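Archease, possible chaperone (Thermotoga maritima, PDB 1J5U) probably activates the tRNA-splicing ligase RtcB by promoting its guanylylation, may also act as a chaperone, and binds a calcium ion. Local coordinates at residues R40-E45 against T130-D135; D67-T72 against H117-E122. One frame throughout, in Å; residues are numbered along the deposited sequence.

Interaction 1 (R40-E45 against T130-D135); sequences RNILLE and TKVVFD. With CA (calcium ion), chain B.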
# COMPACT_ATOMS: atom_id res chain seq x y z
N ARG A 40 -1.96 -2.95 2.80
CA ARG A 40 -1.58 -2.58 4.15
C ARG A 40 -0.54 -3.59 4.70
O ARG A 40 0.50 -3.20 5.23
CB ARG A 40 -2.80 -2.59 5.09
CG ARG A 40 -2.42 -2.47 6.58
CD ARG A 40 -3.56 -3.00 7.49
NE ARG A 40 -3.73 -4.43 7.26
CZ ARG A 40 -4.83 -5.12 7.54
NH1 ARG A 40 -5.88 -4.51 8.09
NH2 ARG A 40 -4.91 -6.41 7.22
N ASN A 41 -0.85 -4.88 4.60
CA ASN A 41 0.06 -5.91 5.08
C ASN A 41 1.47 -5.75 4.48
O ASN A 41 2.46 -5.87 5.19
CB ASN A 41 -0.49 -7.32 4.76
CG ASN A 41 -1.72 -7.65 5.57
OD1 ASN A 41 -2.02 -6.99 6.56
ND2 ASN A 41 -2.46 -8.68 5.15
N ILE A 42 1.54 -5.47 3.18
CA ILE A 42 2.81 -5.29 2.49
C ILE A 42 3.61 -4.12 3.08
O ILE A 42 4.80 -4.27 3.38
CB ILE A 42 2.60 -5.05 0.96
CG1 ILE A 42 2.09 -6.34 0.29
CG2 ILE A 42 3.92 -4.58 0.31
CD1 ILE A 42 1.75 -6.18 -1.19
N LEU A 43 2.95 -2.97 3.25
CA LEU A 43 3.58 -1.78 3.81
C LEU A 43 4.20 -2.02 5.20
O LEU A 43 5.35 -1.65 5.45
CB LEU A 43 2.57 -0.60 3.86
CG LEU A 43 2.07 -0.04 2.52
CD1 LEU A 43 1.06 1.10 2.77
CD2 LEU A 43 3.26 0.49 1.68
N LEU A 44 3.43 -2.65 6.08
CA LEU A 44 3.89 -2.95 7.45
C LEU A 44 5.05 -3.96 7.47
O LEU A 44 6.03 -3.80 8.21
CB LEU A 44 2.74 -3.53 8.27
CG LEU A 44 1.54 -2.60 8.46
CD1 LEU A 44 0.43 -3.31 9.23
CD2 LEU A 44 2.00 -1.37 9.20
N GLU A 45 4.90 -5.00 6.67
CA GLU A 45 5.91 -6.05 6.60
C GLU A 45 7.20 -5.59 5.93
O GLU A 45 8.29 -5.78 6.46
CB GLU A 45 5.32 -7.25 5.83
CG GLU A 45 6.35 -8.23 5.27
CD GLU A 45 5.72 -9.17 4.26
OE1 GLU A 45 4.73 -9.84 4.61
OE2 GLU A 45 6.21 -9.23 3.11
N THR A 130 -4.37 -8.63 -8.47
CA THR A 130 -3.55 -7.72 -9.26
C THR A 130 -2.13 -7.71 -8.76
O THR A 130 -1.86 -8.12 -7.62
CB THR A 130 -4.05 -6.25 -9.20
OG1 THR A 130 -3.25 -5.45 -10.08
CG2 THR A 130 -3.92 -5.68 -7.79
N LYS A 131 -1.22 -7.29 -9.62
CA LYS A 131 0.15 -7.12 -9.20
C LYS A 131 0.15 -5.70 -8.63
O LYS A 131 -0.69 -4.88 -8.98
CB LYS A 131 1.11 -7.21 -10.40
CG LYS A 131 1.97 -8.49 -10.43
CD LYS A 131 2.82 -8.55 -11.69
CE LYS A 131 3.79 -9.71 -11.65
NZ LYS A 131 3.10 -10.97 -11.26
N VAL A 132 1.08 -5.42 -7.71
CA VAL A 132 1.25 -4.08 -7.17
C VAL A 132 2.76 -3.89 -7.20
O VAL A 132 3.53 -4.74 -6.70
CB VAL A 132 0.72 -3.90 -5.72
CG1 VAL A 132 -0.81 -3.78 -5.74
CG2 VAL A 132 1.16 -5.07 -4.83
N VAL A 133 3.17 -2.79 -7.80
CA VAL A 133 4.59 -2.48 -7.94
C VAL A 133 4.91 -1.19 -7.22
O VAL A 133 4.29 -0.14 -7.47
CB VAL A 133 4.97 -2.38 -9.43
CG1 VAL A 133 6.43 -1.88 -9.59
CG2 VAL A 133 4.79 -3.74 -10.09
N PHE A 134 5.88 -1.28 -6.31
CA PHE A 134 6.29 -0.13 -5.53
C PHE A 134 7.67 0.38 -5.90
O PHE A 134 8.54 -0.36 -6.38
CB PHE A 134 6.30 -0.48 -4.03
CG PHE A 134 4.97 -0.93 -3.51
CD1 PHE A 134 4.57 -2.26 -3.65
CD2 PHE A 134 4.13 -0.03 -2.87
CE1 PHE A 134 3.35 -2.69 -3.15
CE2 PHE A 134 2.89 -0.44 -2.36
CZ PHE A 134 2.50 -1.77 -2.50
N ASP A 135 7.84 1.67 -5.63
CA ASP A 135 9.07 2.39 -5.87
C ASP A 135 9.78 2.52 -4.51
O ASP A 135 9.15 2.85 -3.51
CB ASP A 135 8.71 3.76 -6.46
CG ASP A 135 9.93 4.63 -6.72
OD1 ASP A 135 10.99 4.05 -6.99
OD2 ASP A 135 9.83 5.86 -6.67
CA CA B . 13.36 3.71 -7.13
O HOH W 1 15.40 2.03 -7.90
O HOH W 2 15.85 4.44 -5.88
O HOH W 3 14.47 5.63 -8.83
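Ile42 supplies two of the three bumps that segment 40-45 sets against 130-135, and each lands on a different partner. Its long branch ends in CD1, which meets CG2 of Val132 tip to tip at 3.9 Å. The short branch points elsewhere: with CG2 anti to the backbone N, that methyl comes obliquely against CE1 of Phe134, 4.0 Å away. Leu43 adds the third bump, CD2, which lies 4.2 Å from Phe134 CE2. The outer end of the Phe134 ring thus lies against the shallow notch between these two methyls, both oblique to it. Val132 and Phe134 alternate with Val133, so both reach from the same side of the strand, and no hydrogen bond crosses the contact. The axes of the short segments approach to 11.5 Å, their directions 34° apart, a spacing that these side chains bridge. The next residue along the strand carries a metal ligand: Asp135 OD1 binds calcium at 2.4 Å, and His19, Asp22 and Thr136 complete the protein ligands. Strand 127-135 is the middle one of a three-stranded antiparallel sheet, between 23-29 and 113-124; Ile42 also rests on Tyr25 and Ile27, while Leu43 packs on Trp76 and Ile77 of helix 66-81.

Interaction 2 (D67-T72 against H117-E122); sequences DAFFDT and HLLKFE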
# COMPACT_ATOMS: atom_id res chain seq x y z
N ASP A 67 -7.54 3.54 -9.81
CA ASP A 67 -7.25 4.92 -9.42
C ASP A 67 -7.50 5.15 -7.93
O ASP A 67 -6.68 5.76 -7.25
CB ASP A 67 -8.10 5.93 -10.21
CG ASP A 67 -7.63 6.09 -11.65
OD1 ASP A 67 -6.45 5.81 -11.94
OD2 ASP A 67 -8.45 6.52 -12.49
N ALA A 68 -8.64 4.68 -7.43
CA ALA A 68 -8.95 4.88 -6.01
C ALA A 68 -7.94 4.09 -5.18
O ALA A 68 -7.51 4.56 -4.13
CB ALA A 68 -10.38 4.40 -5.68
N PHE A 69 -7.57 2.90 -5.65
CA PHE A 69 -6.60 2.06 -4.95
C PHE A 69 -5.27 2.80 -4.84
O PHE A 69 -4.67 2.89 -3.77
CB PHE A 69 -6.42 0.74 -5.69
CG PHE A 69 -5.56 -0.27 -4.92
CD1 PHE A 69 -4.22 -0.41 -5.21
CD2 PHE A 69 -6.14 -1.10 -3.96
CE1 PHE A 69 -3.44 -1.40 -4.56
CE2 PHE A 69 -5.39 -2.08 -3.32
CZ PHE A 69 -4.03 -2.23 -3.62
N PHE A 70 -4.83 3.33 -5.97
CA PHE A 70 -3.59 4.11 -6.07
C PHE A 70 -3.62 5.30 -5.11
O PHE A 70 -2.68 5.50 -4.34
CB PHE A 70 -3.41 4.57 -7.54
CG PHE A 70 -2.21 5.44 -7.77
CD1 PHE A 70 -2.27 6.83 -7.53
CD2 PHE A 70 -1.02 4.89 -8.24
CE1 PHE A 70 -1.15 7.65 -7.76
CE2 PHE A 70 0.11 5.69 -8.47
CZ PHE A 70 0.06 7.08 -8.23
N ASP A 71 -4.68 6.11 -5.16
CA ASP A 71 -4.80 7.25 -4.27
C ASP A 71 -4.79 6.86 -2.80
O ASP A 71 -4.21 7.53 -1.96
CB ASP A 71 -6.10 8.03 -4.52
CG ASP A 71 -6.10 8.73 -5.85
OD1 ASP A 71 -5.01 8.85 -6.44
OD2 ASP A 71 -7.18 9.16 -6.30
N THR A 72 -5.49 5.78 -2.48
CA THR A 72 -5.58 5.34 -1.09
C THR A 72 -4.25 4.84 -0.53
O THR A 72 -3.82 5.24 0.55
CB THR A 72 -6.63 4.22 -0.95
OG1 THR A 72 -7.91 4.73 -1.35
CG2 THR A 72 -6.73 3.73 0.50
N HIS A 117 2.44 0.80 -12.37
CA HIS A 117 3.00 -0.34 -13.11
C HIS A 117 2.27 -1.64 -12.84
O HIS A 117 2.19 -2.07 -11.69
CB HIS A 117 4.47 -0.57 -12.74
CG HIS A 117 5.39 0.56 -13.10
ND1 HIS A 117 5.54 1.01 -14.40
CD2 HIS A 117 6.21 1.31 -12.34
CE1 HIS A 117 6.42 1.99 -14.42
NE2 HIS A 117 6.84 2.19 -13.18
N LEU A 118 1.74 -2.25 -13.90
CA LEU A 118 1.02 -3.51 -13.79
C LEU A 118 -0.20 -3.50 -12.87
O LEU A 118 -0.71 -4.56 -12.52
CB LEU A 118 2.00 -4.62 -13.34
CG LEU A 118 3.26 -4.74 -14.23
CD1 LEU A 118 4.24 -5.80 -13.66
CD2 LEU A 118 2.84 -5.09 -15.66
N LEU A 119 -0.65 -2.33 -12.45
CA LEU A 119 -1.83 -2.23 -11.58
C LEU A 119 -3.07 -2.44 -12.44
O LEU A 119 -3.40 -1.59 -13.26
CB LEU A 119 -1.88 -0.84 -10.92
CG LEU A 119 -2.93 -0.65 -9.82
CD1 LEU A 119 -2.81 -1.80 -8.78
CD2 LEU A 119 -2.72 0.72 -9.15
N LYS A 120 -3.73 -3.59 -12.28
CA LYS A 120 -4.93 -3.93 -13.05
C LYS A 120 -5.69 -5.05 -12.34
O LYS A 120 -5.19 -6.17 -12.22
CB LYS A 120 -4.53 -4.43 -14.46
CG LYS A 120 -5.69 -4.86 -15.36
CD LYS A 120 -5.14 -5.63 -16.57
CE LYS A 120 -6.19 -5.87 -17.68
NZ LYS A 120 -7.31 -6.79 -17.27
N PHE A 121 -6.89 -4.74 -11.84
CA PHE A 121 -7.67 -5.74 -11.13
C PHE A 121 -8.18 -6.80 -12.11
O PHE A 121 -8.69 -6.48 -13.19
CB PHE A 121 -8.87 -5.10 -10.42
CG PHE A 121 -8.49 -4.06 -9.38
CD1 PHE A 121 -7.37 -4.24 -8.57
CD2 PHE A 121 -9.28 -2.94 -9.17
CE1 PHE A 121 -7.06 -3.32 -7.57
CE2 PHE A 121 -8.97 -2.02 -8.17
CZ PHE A 121 -7.87 -2.21 -7.38
N GLU A 122 -8.03 -8.07 -11.74
CA GLU A 122 -8.50 -9.16 -12.58
C GLU A 122 -9.37 -10.05 -11.73
O GLU A 122 -8.99 -10.38 -10.60
CB GLU A 122 -7.34 -10.01 -13.12
CG GLU A 122 -6.30 -9.26 -13.91
CD GLU A 122 -5.25 -10.19 -14.50
OE1 GLU A 122 -4.94 -11.23 -13.86
OE2 GLU A 122 -4.74 -9.89 -15.60
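Phe69 carries its CG anti to the backbone N (chi1 -172°), which extends the ring from helix 66-81 toward segment 117-122, while Phe121, with CG anti to its own carbonyl carbon (chi1 -61°), sends its ring back to meet it. The result is a T-shaped, edge-to-face pair: the planes stand at 90° and the centroids are 5.6 Å apart. Phe121 is the ring that offers its edge. Its far end, CZ, lies 3.7 Å from Phe69 CB and 3.9 Å from Phe69 CG, so the edge is set over the root of the Phe69 ring rather than over its middle. CE1 of Phe121 hangs above the same ring, displaced toward the rim.

Leu119, two residues earlier, reaches the helix from the same side of its segment and divides its two methyls between neighbouring helix residues. CD1 approaches Phe69 CD1 obliquely at 4.1 Å, and CD2 comes to 4.2 Å from Phe70 CB. The alternation of Leu119 and Phe121 toward the helix, with Lys120 between them turned to the exposed side, is the pattern of a beta strand, although the local backbone here is irregular and belongs to an interrupted edge strand, 113-124. Helix 66-81 thus packs on the irregular part of the edge strand of a three-stranded sheet, in the archease family, which belongs to the SHS2 clan.

Polar bonds flank the apolar contact. Glu66 OE2 accepts from Phe121 N, and Asp67 OD1 is hydrogen-bonded to Tyr116 OH, tying the beginning of the helix to the same strand. Inside the helix, Thr72 OG1 donates to Ala68 O at 2.8 Å, and Thr72 N reaches that oxygen from the opposite face of its carbonyl plane. Beyond the two segments, Phe69 leans on Leu36 and Ala39 of helix 32-47, and the Phe70 ring stacks with Tyr116.

The centres of interactions 1 and 2 lie about 11 Å apart, and both set a helix on the same three-stranded antiparallel sheet: helix 32-47 on the middle strand 127-135, helix 66-81 on the edge strand 113-124. Along the chain the order is 40-45, 67-72, 117-122, 130-135, so the second pairing falls wholly between the partners of the first. The two strands follow one another and are neighbours in the sheet, where Thr130 OG1 probably hydrogen-bonds Lys120 N at 2.9 Å. Phe69 touches Val132, joining the contacts on the helix side as well. Both helices thus share one apolar layer, and interaction 1 lies nearer the calcium site.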